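Long-range contacts in uncharacterized protein Atu1656 (Agrobacterium tumefaciens, PDB 2OJH), which is of unknown function but belongs to the TolB family and folds as a six-bladed beta-propeller: residues Arg21-Ile26 with Val37-Glu42; Phe265-Gly270 with Phe286-Tyr291. All blocks are in the same frame, centred on the assembly; numbering follows the deposited sequence.

Contact 1 of 2, residues Arg21-Ile26 with Val37-Glu42; sequences RSSIEI and VWQTPE
Thr40 O is gripped by two consecutive backbone amides: Arg21 N lies 2.7 Å from Thr40 O, and Ser22 N reaches the same oxygen at 2.9 Å. The second donor sits nearly on the line of the carbonyl bond (C=O...N 165°), whereas the first comes in from a tilted direction. Two residues facing one make a classic beta bulge, and a second one recurs at the other end, where Val37 and Trp38 both face Ile24; there Val37 N bonds firmly to Ile24 O and Trp38 N only weakly. The bulged pairs Ser22-Thr40 and Ile24-Trp38 are hydrogen-bonded, and Ser23-Gln39, between them, is the non-hydrogen-bonded pair.

This hairpin supplies N-terminal strands to a propeller blade that strand 285-291, from the C-terminal end of the chain, continues on the far side of strand 22-28. Ends of the chain sharing a blade are the familiar "velcro" closure of propellers.

Two serine hydroxyls add side-chain bonds to the backbone pairing. Ser22 OG gives its proton to Glu42 O at 2.7 Å, in the carbonyl plane on a lone pair, and also bonds to Phe44 N. Ser23 OG, swung opposite its own backbone N (chi1 -174°), accepts from Gln39 NE2 at 3.0 Å and donates to Glu25 OE2; Glu25 OE1 in turn pairs with Arg290. Accepting one bond and donating another fixes the rotation of the Ser23 hydroxyl.

On the sheet face carrying Ser22, Ile24 and Thr40, the Ile24 and Trp38 side chains run alongside each other, Ile24 CD1 coming obliquely to within 3.8 Å of Trp38 CE3. Phe44 meets the indole edge-to-face. Farther along, Ile26 CD1 packs on Val37 CG2 at 3.6 Å.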
# COMPACT_ATOMS: atom_id res chain seq x y z
N ARG A 21 4.05 -0.59 20.93
CA ARG A 21 3.08 0.15 20.13
C ARG A 21 2.79 -0.50 18.79
O ARG A 21 1.65 -0.49 18.34
CB ARG A 21 3.57 1.59 19.88
CG ARG A 21 2.64 2.42 19.01
CD ARG A 21 1.36 2.80 19.72
NE ARG A 21 0.69 3.89 19.02
CZ ARG A 21 -0.53 3.82 18.48
NH1 ARG A 21 -1.24 2.71 18.59
NH2 ARG A 21 -1.03 4.89 17.85
N SER A 22 3.83 -1.02 18.13
CA SER A 22 3.69 -1.66 16.84
C SER A 22 4.25 -3.07 16.92
O SER A 22 5.27 -3.30 17.58
CB SER A 22 4.46 -0.92 15.73
OG SER A 22 4.26 0.48 15.78
N SER A 23 3.56 -3.99 16.24
CA SER A 23 3.98 -5.38 16.05
C SER A 23 3.98 -5.65 14.55
O SER A 23 2.93 -5.71 13.92
CB SER A 23 3.01 -6.33 16.77
OG SER A 23 3.47 -7.68 16.71
N ILE A 24 5.18 -5.76 13.99
CA ILE A 24 5.35 -6.07 12.58
C ILE A 24 5.22 -7.61 12.46
O ILE A 24 5.96 -8.37 13.09
CB ILE A 24 6.73 -5.55 12.03
CG1 ILE A 24 6.83 -4.00 12.11
CG2 ILE A 24 6.85 -5.90 10.55
CD1 ILE A 24 6.97 -3.42 13.46
N GLU A 25 4.24 -8.03 11.66
CA GLU A 25 3.84 -9.44 11.62
C GLU A 25 3.68 -9.96 10.19
O GLU A 25 3.51 -9.18 9.26
CB GLU A 25 2.54 -9.59 12.40
CG GLU A 25 2.70 -9.29 13.90
CD GLU A 25 1.42 -9.42 14.71
OE1 GLU A 25 0.40 -9.87 14.18
OE2 GLU A 25 1.46 -9.06 15.92
N ILE A 26 3.69 -11.28 10.02
CA ILE A 26 3.48 -11.90 8.72
C ILE A 26 2.43 -12.97 8.87
O ILE A 26 2.41 -13.65 9.89
CB ILE A 26 4.79 -12.55 8.25
CG1 ILE A 26 5.77 -11.45 7.81
CG2 ILE A 26 4.52 -13.60 7.18
CD1 ILE A 26 7.24 -11.99 7.74
N VAL A 37 7.59 -10.55 13.57
CA VAL A 37 8.94 -10.19 13.14
C VAL A 37 9.62 -9.28 14.15
O VAL A 37 10.78 -9.48 14.48
CB VAL A 37 8.90 -9.48 11.77
CG1 VAL A 37 10.32 -9.18 11.29
CG2 VAL A 37 8.21 -10.37 10.77
N TRP A 38 8.90 -8.27 14.63
CA TRP A 38 9.49 -7.26 15.51
C TRP A 38 8.40 -6.45 16.19
O TRP A 38 7.43 -6.06 15.52
CB TRP A 38 10.35 -6.32 14.67
CG TRP A 38 11.23 -5.43 15.47
CD1 TRP A 38 12.21 -5.81 16.35
CD2 TRP A 38 11.24 -4.00 15.44
NE1 TRP A 38 12.82 -4.69 16.88
CE2 TRP A 38 12.25 -3.57 16.34
CE3 TRP A 38 10.51 -3.05 14.73
CZ2 TRP A 38 12.54 -2.22 16.55
CZ3 TRP A 38 10.80 -1.68 14.94
CH2 TRP A 38 11.80 -1.29 15.86
N GLN A 39 8.55 -6.20 17.49
CA GLN A 39 7.67 -5.29 18.23
C GLN A 39 8.47 -4.11 18.70
O GLN A 39 9.67 -4.24 19.00
CB GLN A 39 6.98 -5.99 19.40
CG GLN A 39 6.15 -7.19 18.93
CD GLN A 39 5.23 -7.71 19.98
OE1 GLN A 39 5.50 -7.57 21.18
NE2 GLN A 39 4.14 -8.35 19.55
N THR A 40 7.82 -2.95 18.77
CA THR A 40 8.50 -1.71 19.17
C THR A 40 7.54 -0.75 19.85
O THR A 40 6.35 -0.77 19.54
CB THR A 40 9.18 -1.02 17.95
OG1 THR A 40 9.75 0.25 18.33
CG2 THR A 40 8.21 -0.82 16.82
N PRO A 41 8.04 0.06 20.80
CA PRO A 41 7.23 1.16 21.33
C PRO A 41 7.08 2.35 20.35
O PRO A 41 6.31 3.26 20.60
CB PRO A 41 8.00 1.58 22.59
CG PRO A 41 9.42 1.28 22.25
CD PRO A 41 9.36 0.00 21.45
N GLU A 42 7.81 2.30 19.24
CA GLU A 42 7.69 3.31 18.20
C GLU A 42 6.50 3.01 17.29
O GLU A 42 5.90 1.92 17.37
CB GLU A 42 8.98 3.39 17.38
CG GLU A 42 10.24 3.56 18.23
CD GLU A 42 10.33 4.92 18.91
OE1 GLU A 42 9.77 5.90 18.39
OE2 GLU A 42 10.98 5.00 19.98

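Contact 2 of 2, residues Phe265-Gly270 with Phe286-Tyr291; sequences FDLFGG and FAYVRY
The rings of Phe265 and Tyr288 approach from opposite directions, and Phe265 CZ sits over one face of Tyr288, 3.6 Å from Tyr288 CZ and displaced toward the rim. Planes inclined at 39° make the pair oblique rather than stacked. Each ring leaves its backbone with CG wedged between N and the carbonyl carbon (chi1 44° in Phe265), a choice that aims both into the gap between strands 265-267 and 286-291, whose axes come no closer than 8.7 Å. Leu267 CD1 slides past Tyr288, 3.6 Å from Tyr288 CD2, and also meets the edge of the Phe265 ring in its plane. Phe286 CZ touches Phe265 CE1 at 4.1 Å.

Arg290 runs extended from its backbone and then bends at chi3 (-52°). Leu267 CD1 packs against its CB, and NH1 reaches a water, 2.9 Å from Arg290 NH1, that also accepts from Phe268 N; NE is committed to Glu25. Where the chain turns its corner at Phe268, Tyr291 N bonds to Phe268 O at 2.9 Å, and the Tyr291 ring presents its edge to Gly269 CA. The hydroxyl of Tyr291 continues to Phe44 O.

Strand 262-267 is the outermost strand of the preceding blade. Between these two segments, aromatic and aliphatic packing therefore makes most of the blade-to-blade join, while the backbone bond and water bridge set its alignment at the Phe268 corner.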
# COMPACT_ATOMS: atom_id res chain seq x y z
N PHE A 265 -8.32 -12.36 10.16
CA PHE A 265 -8.27 -12.12 11.61
C PHE A 265 -8.79 -10.72 11.93
O PHE A 265 -8.82 -9.88 11.05
CB PHE A 265 -6.84 -12.31 12.15
CG PHE A 265 -5.78 -11.68 11.29
CD1 PHE A 265 -5.20 -12.41 10.25
CD2 PHE A 265 -5.36 -10.37 11.51
CE1 PHE A 265 -4.21 -11.83 9.45
CE2 PHE A 265 -4.36 -9.79 10.72
CZ PHE A 265 -3.80 -10.53 9.68
N ASP A 266 -9.25 -10.52 13.18
CA ASP A 266 -9.50 -9.18 13.73
C ASP A 266 -8.16 -8.53 14.07
O ASP A 266 -7.17 -9.22 14.34
CB ASP A 266 -10.31 -9.24 14.99
CG ASP A 266 -11.71 -9.78 14.77
OD1 ASP A 266 -12.20 -9.75 13.62
OD2 ASP A 266 -12.33 -10.23 15.75
N LEU A 267 -8.15 -7.21 14.11
CA LEU A 267 -6.91 -6.49 14.34
C LEU A 267 -7.20 -5.08 14.89
O LEU A 267 -8.19 -4.44 14.53
CB LEU A 267 -6.10 -6.42 13.05
CG LEU A 267 -4.85 -5.55 13.03
CD1 LEU A 267 -3.70 -6.25 12.34
CD2 LEU A 267 -5.13 -4.23 12.33
N PHE A 268 -6.32 -4.63 15.78
CA PHE A 268 -6.38 -3.26 16.26
C PHE A 268 -5.40 -2.48 15.40
O PHE A 268 -4.18 -2.76 15.38
CB PHE A 268 -6.04 -3.17 17.74
CG PHE A 268 -6.18 -1.79 18.29
CD1 PHE A 268 -7.44 -1.30 18.63
CD2 PHE A 268 -5.08 -0.97 18.44
CE1 PHE A 268 -7.59 -0.03 19.13
CE2 PHE A 268 -5.21 0.32 18.94
CZ PHE A 268 -6.47 0.79 19.28
N GLY A 269 -5.95 -1.54 14.64
CA GLY A 269 -5.15 -0.79 13.67
C GLY A 269 -6.01 -0.08 12.64
O GLY A 269 -6.99 0.59 13.00
N GLY A 270 -5.67 -0.26 11.38
CA GLY A 270 -6.29 0.50 10.29
C GLY A 270 -5.18 1.23 9.59
O GLY A 270 -4.41 0.62 8.85
N PHE A 286 1.68 -12.36 3.57
CA PHE A 286 1.78 -10.90 3.52
C PHE A 286 2.24 -10.31 4.86
O PHE A 286 2.00 -10.92 5.93
CB PHE A 286 0.45 -10.29 3.04
CG PHE A 286 -0.70 -10.57 3.96
CD1 PHE A 286 -0.88 -9.75 5.06
CD2 PHE A 286 -1.60 -11.61 3.71
CE1 PHE A 286 -1.92 -9.97 5.94
CE2 PHE A 286 -2.67 -11.85 4.58
CZ PHE A 286 -2.83 -11.03 5.69
N ALA A 287 2.91 -9.14 4.81
CA ALA A 287 3.32 -8.41 6.00
C ALA A 287 2.26 -7.36 6.35
O ALA A 287 1.55 -6.86 5.47
CB ALA A 287 4.72 -7.74 5.76
N TYR A 288 2.14 -7.06 7.65
CA TYR A 288 1.16 -6.09 8.17
C TYR A 288 1.62 -5.61 9.56
O TYR A 288 2.52 -6.22 10.17
CB TYR A 288 -0.26 -6.70 8.21
CG TYR A 288 -0.39 -7.84 9.20
CD1 TYR A 288 0.05 -9.13 8.87
CD2 TYR A 288 -0.92 -7.62 10.48
CE1 TYR A 288 -0.03 -10.18 9.80
CE2 TYR A 288 -1.01 -8.65 11.41
CZ TYR A 288 -0.58 -9.93 11.05
OH TYR A 288 -0.63 -10.93 11.96
N VAL A 289 1.04 -4.52 10.06
CA VAL A 289 1.34 -4.04 11.41
C VAL A 289 0.08 -4.08 12.23
O VAL A 289 -0.94 -3.54 11.82
CB VAL A 289 1.91 -2.60 11.45
CG1 VAL A 289 2.50 -2.27 12.85
CG2 VAL A 289 2.99 -2.40 10.35
N ARG A 290 0.17 -4.73 13.38
CA ARG A 290 -0.87 -4.74 14.39
C ARG A 290 -0.43 -3.69 15.41
O ARG A 290 0.75 -3.57 15.71
CB ARG A 290 -0.95 -6.16 15.01
CG ARG A 290 -1.81 -6.33 16.26
CD ARG A 290 -1.55 -7.72 16.93
NE ARG A 290 -1.70 -8.78 15.94
CZ ARG A 290 -2.85 -9.36 15.63
NH1 ARG A 290 -3.97 -9.02 16.26
NH2 ARG A 290 -2.88 -10.31 14.69
N TYR A 291 -1.39 -2.95 15.95
CA TYR A 291 -1.05 -1.93 16.93
C TYR A 291 -1.61 -2.27 18.29
O TYR A 291 -2.43 -3.17 18.42
CB TYR A 291 -1.51 -0.54 16.47
CG TYR A 291 -0.83 -0.12 15.20
CD1 TYR A 291 0.45 0.42 15.24
CD2 TYR A 291 -1.44 -0.33 13.97
CE1 TYR A 291 1.11 0.77 14.07
CE2 TYR A 291 -0.80 0.01 12.79
CZ TYR A 291 0.47 0.57 12.86
OH TYR A 291 1.13 0.92 11.73
O HOH W 1 -4.99 -6.60 17.51

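Contacts 1 and 2 meet along strands 22-28 and 285-291, neighbours in one sheet, where Ser23 N and Arg290 O lie 2.9 Å apart, a probable hydrogen bond. Contact 1 works within that sheet and is only partly buried, its centre about 18 Å from the centre of the chain; contact 2 joins the sheet to the adjacent blade and is buried, about 13 Å from that centre. The chemistry follows: backbone ladder and hydroxyl bonds in 21-26/37-42, ring packing across blades in 265-270/286-291. Glu25 serves both, since its OE1 also makes a weak hydrogen bond with Tyr288 OH, and the Tyr291 ring packs against Arg21 and Ser22.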